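Local coordinates for 5-oxopent-3-ene-1,2,5-tricarboxylate decarboxylase (PDB 6IYM), which belongs to the fumarylacetoacetate hydrolase family of mainly beta-sheet, metal-binding proteins and carries a magnesium ion in this model, at residues Val60-Pro65 with Gly181-Thr186; Ile129-Thr134 with Asp235-Gly240. All blocks are in the same frame, centred on the assembly; numbering follows the deposited sequence.

Contact 1: Val60-Pro65 with Gly181-Thr186; sequences VRLLAP and GPVIVT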
loop_
_atom_site.group_PDB
_atom_site.type_symbol
_atom_site.label_atom_id
_atom_site.label_comp_id
_atom_site.label_asym_id
_atom_site.label_seq_id
_atom_site.Cartn_x
_atom_site.Cartn_y
_atom_site.Cartn_z
ATOM N N VAL A 60 -28.268 -14.112 -1.679
ATOM C CA VAL A 60 -27.635 -13.811 -2.998
ATOM C C VAL A 60 -26.114 -13.934 -2.859
ATOM O O VAL A 60 -25.472 -14.409 -3.826
ATOM C CB VAL A 60 -28.065 -12.421 -3.511
ATOM C CG1 VAL A 60 -27.801 -11.304 -2.510
ATOM C CG2 VAL A 60 -27.431 -12.098 -4.850
ATOM N N ARG A 61 -25.585 -13.542 -1.691
ATOM C CA ARG A 61 -24.149 -13.582 -1.281
ATOM C C ARG A 61 -23.366 -12.427 -1.926
ATOM O O ARG A 61 -23.055 -12.499 -3.148
ATOM C CB ARG A 61 -23.453 -14.913 -1.575
ATOM C CG ARG A 61 -22.304 -15.180 -0.612
ATOM C CD ARG A 61 -21.133 -15.958 -1.181
ATOM N NE ARG A 61 -19.874 -15.567 -0.543
ATOM C CZ ARG A 61 -18.721 -16.244 -0.612
ATOM N NH1 ARG A 61 -18.637 -17.382 -1.282
ATOM N NH2 ARG A 61 -17.650 -15.783 0.011
ATOM N N LEU A 62 -23.035 -11.436 -1.097
ATOM C CA LEU A 62 -22.274 -10.203 -1.427
ATOM C C LEU A 62 -20.787 -10.563 -1.459
ATOM O O LEU A 62 -20.380 -11.488 -0.713
ATOM C CB LEU A 62 -22.562 -9.155 -0.342
ATOM C CG LEU A 62 -23.900 -8.411 -0.407
ATOM C CD1 LEU A 62 -23.821 -7.259 -1.367
ATOM C CD2 LEU A 62 -25.053 -9.309 -0.814
ATOM N N LEU A 63 -19.998 -9.884 -2.290
ATOM C CA LEU A 63 -18.515 -9.974 -2.238
ATOM C C LEU A 63 -17.981 -8.681 -1.615
ATOM O O LEU A 63 -18.811 -7.753 -1.351
ATOM C CB LEU A 63 -17.963 -10.229 -3.643
ATOM C CG LEU A 63 -18.426 -11.540 -4.300
ATOM C CD1 LEU A 63 -17.963 -11.594 -5.748
ATOM C CD2 LEU A 63 -17.941 -12.776 -3.534
ATOM N N ALA A 64 -16.674 -8.612 -1.360
ATOM C CA ALA A 64 -16.012 -7.331 -1.028
ATOM C C ALA A 64 -16.341 -6.349 -2.153
ATOM O O ALA A 64 -16.446 -6.753 -3.301
ATOM C CB ALA A 64 -14.531 -7.552 -0.869
ATOM N N PRO A 65 -16.604 -5.054 -1.896
ATOM C CA PRO A 65 -16.888 -4.120 -2.987
ATOM C C PRO A 65 -15.907 -4.213 -4.170
ATOM O O PRO A 65 -16.361 -4.293 -5.278
ATOM C CB PRO A 65 -16.883 -2.787 -2.220
ATOM C CG PRO A 65 -17.541 -3.159 -0.919
ATOM C CD PRO A 65 -16.833 -4.453 -0.573
ATOM N N GLY A 181 -16.928 -4.168 3.314
ATOM C CA GLY A 181 -18.256 -4.231 2.683
ATOM C C GLY A 181 -19.330 -3.785 3.653
ATOM O O GLY A 181 -18.995 -3.096 4.624
ATOM N N PRO A 182 -20.603 -4.214 3.476
ATOM C CA PRO A 182 -21.027 -5.073 2.365
ATOM C C PRO A 182 -21.362 -4.332 1.065
ATOM O O PRO A 182 -21.519 -4.943 0.050
ATOM C CB PRO A 182 -22.346 -5.683 2.831
ATOM C CG PRO A 182 -22.906 -4.662 3.820
ATOM C CD PRO A 182 -21.709 -3.944 4.414
ATOM N N VAL A 183 -21.556 -3.035 1.174
ATOM C CA VAL A 183 -22.080 -2.175 0.083
ATOM C C VAL A 183 -21.357 -0.837 0.233
ATOM O O VAL A 183 -20.769 -0.583 1.305
ATOM C CB VAL A 183 -23.617 -2.017 0.166
ATOM C CG1 VAL A 183 -24.331 -3.338 0.381
ATOM C CG2 VAL A 183 -24.062 -1.046 1.244
ATOM N N ILE A 184 -21.419 -0.011 -0.794
ATOM C CA ILE A 184 -20.929 1.393 -0.774
ATOM C C ILE A 184 -22.182 2.274 -0.841
ATOM O O ILE A 184 -22.944 2.139 -1.799
ATOM C CB ILE A 184 -19.950 1.597 -1.945
ATOM C CG1 ILE A 184 -18.718 0.697 -1.809
ATOM C CG2 ILE A 184 -19.553 3.057 -2.095
ATOM C CD1 ILE A 184 -17.824 0.705 -3.024
ATOM N N VAL A 185 -22.402 3.147 0.132
ATOM C CA VAL A 185 -23.509 4.141 0.024
ATOM C C VAL A 185 -22.898 5.387 -0.616
ATOM O O VAL A 185 -21.806 5.771 -0.187
ATOM C CB VAL A 185 -24.164 4.468 1.376
ATOM C CG1 VAL A 185 -24.744 3.218 2.007
ATOM C CG2 VAL A 185 -23.187 5.135 2.335
ATOM N N THR A 186 -23.589 5.973 -1.591
ATOM C CA THR A 186 -23.098 7.101 -2.433
ATOM C C THR A 186 -22.980 8.345 -1.559
ATOM O O THR A 186 -23.711 8.453 -0.541
ATOM C CB THR A 186 -24.000 7.315 -3.658
ATOM O OG1 THR A 186 -25.338 7.496 -3.203
ATOM C CG2 THR A 186 -23.986 6.149 -4.619
HETATM O O HOH W 1 -20.059 -5.690 -2.281
#
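P65 and I184 make the main side-chain contact between the loop 60-65 and the strand end 181-186. P65 CB rests 3.7 Å from I184 CD1, and the two side chains meet at a slant. I184 has CG1 beside its backbone N, chi1 -62°, and the chain then runs out extended, which carries CD1 to the proline ring. L36 of helix 36-41 touches both residues. Further along, L62 CD1 reaches V183 CG1 at 4.3 Å, a looser apolar contact.

The ring of P65 meets the main chain of G181. P65 sets CD and CG of its ring against G181 CA, with CD 3.6 Å from that atom; G181 has no side chain, so its CA meets the ring directly. The peptide bond from G181 to P182 is cis.

The polar link runs through one water. It lies 2.6 Å from L63 O and 2.9 Å from P182 O, placed to donate to either of these carbonyls, which are 4.1 Å apart, though other acceptors may compete for its protons. L62 CD1 sits 3.6 Å from P182 O, an apolar methyl beside this oxygen.

Both segments are also tied to strand 4-10: L63 pairs by backbone with R7, and I184 with W5. The arrangement is a loop ending at P65 held against a bent beta strand of this fumarylacetoacetate hydrolase-type fold: strand 178-186 turns a corner at cis-P182, and the part from V183 on pairs with strand 4-10.

Contact 2: Ile129-Thr134 with Asp235-Gly240; sequences IIIGTT and DVIATG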
loop_
_atom_site.group_PDB
_atom_site.type_symbol
_atom_site.label_atom_id
_atom_site.label_comp_id
_atom_site.label_asym_id
_atom_site.label_seq_id
_atom_site.Cartn_x
_atom_site.Cartn_y
_atom_site.Cartn_z
ATOM N N ILE A 129 -13.977 5.739 3.868
ATOM C CA ILE A 129 -14.175 6.677 2.717
ATOM C C ILE A 129 -13.722 6.005 1.412
ATOM O O ILE A 129 -12.555 5.555 1.333
ATOM C CB ILE A 129 -13.396 7.988 2.926
ATOM C CG1 ILE A 129 -13.714 8.649 4.268
ATOM C CG2 ILE A 129 -13.624 8.932 1.753
ATOM C CD1 ILE A 129 -12.695 9.712 4.665
ATOM N N ILE A 130 -14.572 6.026 0.391
ATOM C CA ILE A 130 -14.260 5.536 -0.978
ATOM C C ILE A 130 -14.021 6.731 -1.913
ATOM O O ILE A 130 -14.965 7.454 -2.192
ATOM C CB ILE A 130 -15.398 4.653 -1.486
ATOM C CG1 ILE A 130 -15.765 3.564 -0.476
ATOM C CG2 ILE A 130 -15.026 4.071 -2.835
ATOM C CD1 ILE A 130 -14.714 2.498 -0.343
ATOM N N ILE A 131 -12.802 6.903 -2.415
ATOM C CA ILE A 131 -12.412 8.081 -3.256
ATOM C C ILE A 131 -12.920 7.791 -4.666
ATOM O O ILE A 131 -12.768 6.638 -5.119
ATOM C CB ILE A 131 -10.892 8.310 -3.200
ATOM C CG1 ILE A 131 -10.418 8.577 -1.772
ATOM C CG2 ILE A 131 -10.442 9.395 -4.168
ATOM C CD1 ILE A 131 -10.927 9.870 -1.183
ATOM N N GLY A 132 -13.572 8.773 -5.289
ATOM C CA GLY A 132 -14.195 8.605 -6.611
ATOM C C GLY A 132 -13.434 9.355 -7.694
ATOM O O GLY A 132 -13.608 9.020 -8.868
ATOM N N THR A 133 -12.638 10.347 -7.321
ATOM C CA THR A 133 -11.909 11.223 -8.280
ATOM C C THR A 133 -10.511 11.514 -7.711
ATOM O O THR A 133 -10.396 11.922 -6.540
ATOM C CB THR A 133 -12.722 12.475 -8.667
ATOM O OG1 THR A 133 -12.923 13.339 -7.550
ATOM C CG2 THR A 133 -14.084 12.142 -9.230
ATOM N N THR A 134 -9.484 11.242 -8.521
ATOM C CA THR A 134 -8.055 11.436 -8.198
ATOM C C THR A 134 -7.824 12.918 -7.938
ATOM O O THR A 134 -8.414 13.744 -8.636
ATOM C CB THR A 134 -7.171 10.946 -9.350
ATOM O OG1 THR A 134 -7.548 9.581 -9.544
ATOM C CG2 THR A 134 -5.688 11.088 -9.070
ATOM N N ASP A 235 -9.299 4.612 -3.965
ATOM C CA ASP A 235 -8.662 4.628 -2.617
ATOM C C ASP A 235 -9.721 4.357 -1.534
ATOM O O ASP A 235 -10.867 4.863 -1.660
ATOM C CB ASP A 235 -7.988 5.959 -2.318
ATOM C CG ASP A 235 -6.507 5.982 -2.616
ATOM O OD1 ASP A 235 -5.907 4.888 -2.698
ATOM O OD2 ASP A 235 -5.968 7.099 -2.753
ATOM N N VAL A 236 -9.339 3.599 -0.506
ATOM C CA VAL A 236 -10.170 3.286 0.694
ATOM C C VAL A 236 -9.470 3.896 1.910
ATOM O O VAL A 236 -8.341 3.493 2.229
ATOM C CB VAL A 236 -10.383 1.772 0.885
ATOM C CG1 VAL A 236 -11.285 1.458 2.075
ATOM C CG2 VAL A 236 -10.945 1.117 -0.361
ATOM N N ILE A 237 -10.122 4.822 2.597
ATOM C CA ILE A 237 -9.530 5.429 3.814
ATOM C C ILE A 237 -10.347 4.961 5.015
ATOM O O ILE A 237 -11.564 5.321 5.104
ATOM C CB ILE A 237 -9.458 6.961 3.663
ATOM C CG1 ILE A 237 -8.800 7.339 2.339
ATOM C CG2 ILE A 237 -8.723 7.577 4.848
ATOM C CD1 ILE A 237 -8.773 8.811 2.047
ATOM N N ALA A 238 -9.704 4.235 5.925
ATOM C CA ALA A 238 -10.320 3.750 7.172
ATOM C C ALA A 238 -10.153 4.850 8.231
ATOM O O ALA A 238 -9.021 5.181 8.510
ATOM C CB ALA A 238 -9.690 2.456 7.571
ATOM N N THR A 239 -11.250 5.383 8.802
ATOM C CA THR A 239 -11.254 6.691 9.512
ATOM C C THR A 239 -11.125 6.524 11.023
ATOM O O THR A 239 -11.360 7.525 11.730
ATOM C CB THR A 239 -12.471 7.538 9.130
ATOM O OG1 THR A 239 -13.646 6.808 9.455
ATOM C CG2 THR A 239 -12.502 7.881 7.653
ATOM N N GLY A 240 -10.687 5.349 11.480
ATOM C CA GLY A 240 -10.449 5.026 12.902
ATOM C C GLY A 240 -11.659 4.333 13.519
ATOM O O GLY A 240 -12.681 4.188 12.831
#
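I129 and I237 grip each other by two backbone hydrogen bonds, the signature of an antiparallel hydrogen-bonded pair. I129 N donates to I237 O at 2.7 Å, and I237 N returns a bond to I129 O at 2.8 Å. Two residues on, I131 N gives D235 O a bond of 2.9 Å. Between these bonds I130 faces V236 as a non-hydrogen-bonded pair, and V236 CA lies 3.4 Å from I129 O in a CA-H...O contact.

The polar side chains look outside the pair: D235 forms a salt bridge with R70 and accepts from the backbone N of E232, while T239 OG1 bonds to L127 O.

Packing follows on both faces. I129, I131 and I237 gather on the side covered by helix 218-225. There I131 CG1 runs alongside D235 CB at 3.6 Å, and its CD1 reaches I237 CD1 at 4.0 Å, bent there by chi2 of -66°. T239 crosses I129 at about a right angle, with CG2 3.5 Å from I129 CD1. On the other face I130 CD1 and V236 CG2 lie side by side, 4.0 Å apart, against Y66, which touches both residues.

Main-chain amides and carbonyls thus pair within a buried aliphatic setting, where each bond offsets the cost of burying its polar atoms. The threonine splits its two branches, methyl to I129 and hydroxyl to a carbonyl, at the end of the strand where G240 N bonds to E126, a ligand of the magnesium ion.

In the fold
From the N terminus the chain passes strand 4-10 and helix 36-41 and enters contact 1 at 60-65. It runs on through strand 72-75 to 129-134, the first half of contact 2, then returns along strand 147-158 to 181-186, closing a loop across 115 residues. Helix 218-225 follows before 235-240 closes contact 2 across 100 residues. The loops cross, since each contact has one segment inside the span of the other. Their centres lie about 15 Å apart, and they touch where I184 CG2 packs on I130 CG1 at 4.2 Å. Contact 1 fastens the loop before strand 72-75 to strand 178-186; contact 2 pairs strands 121-131 and 236-238, both in the same large mixed sheet as 178-186.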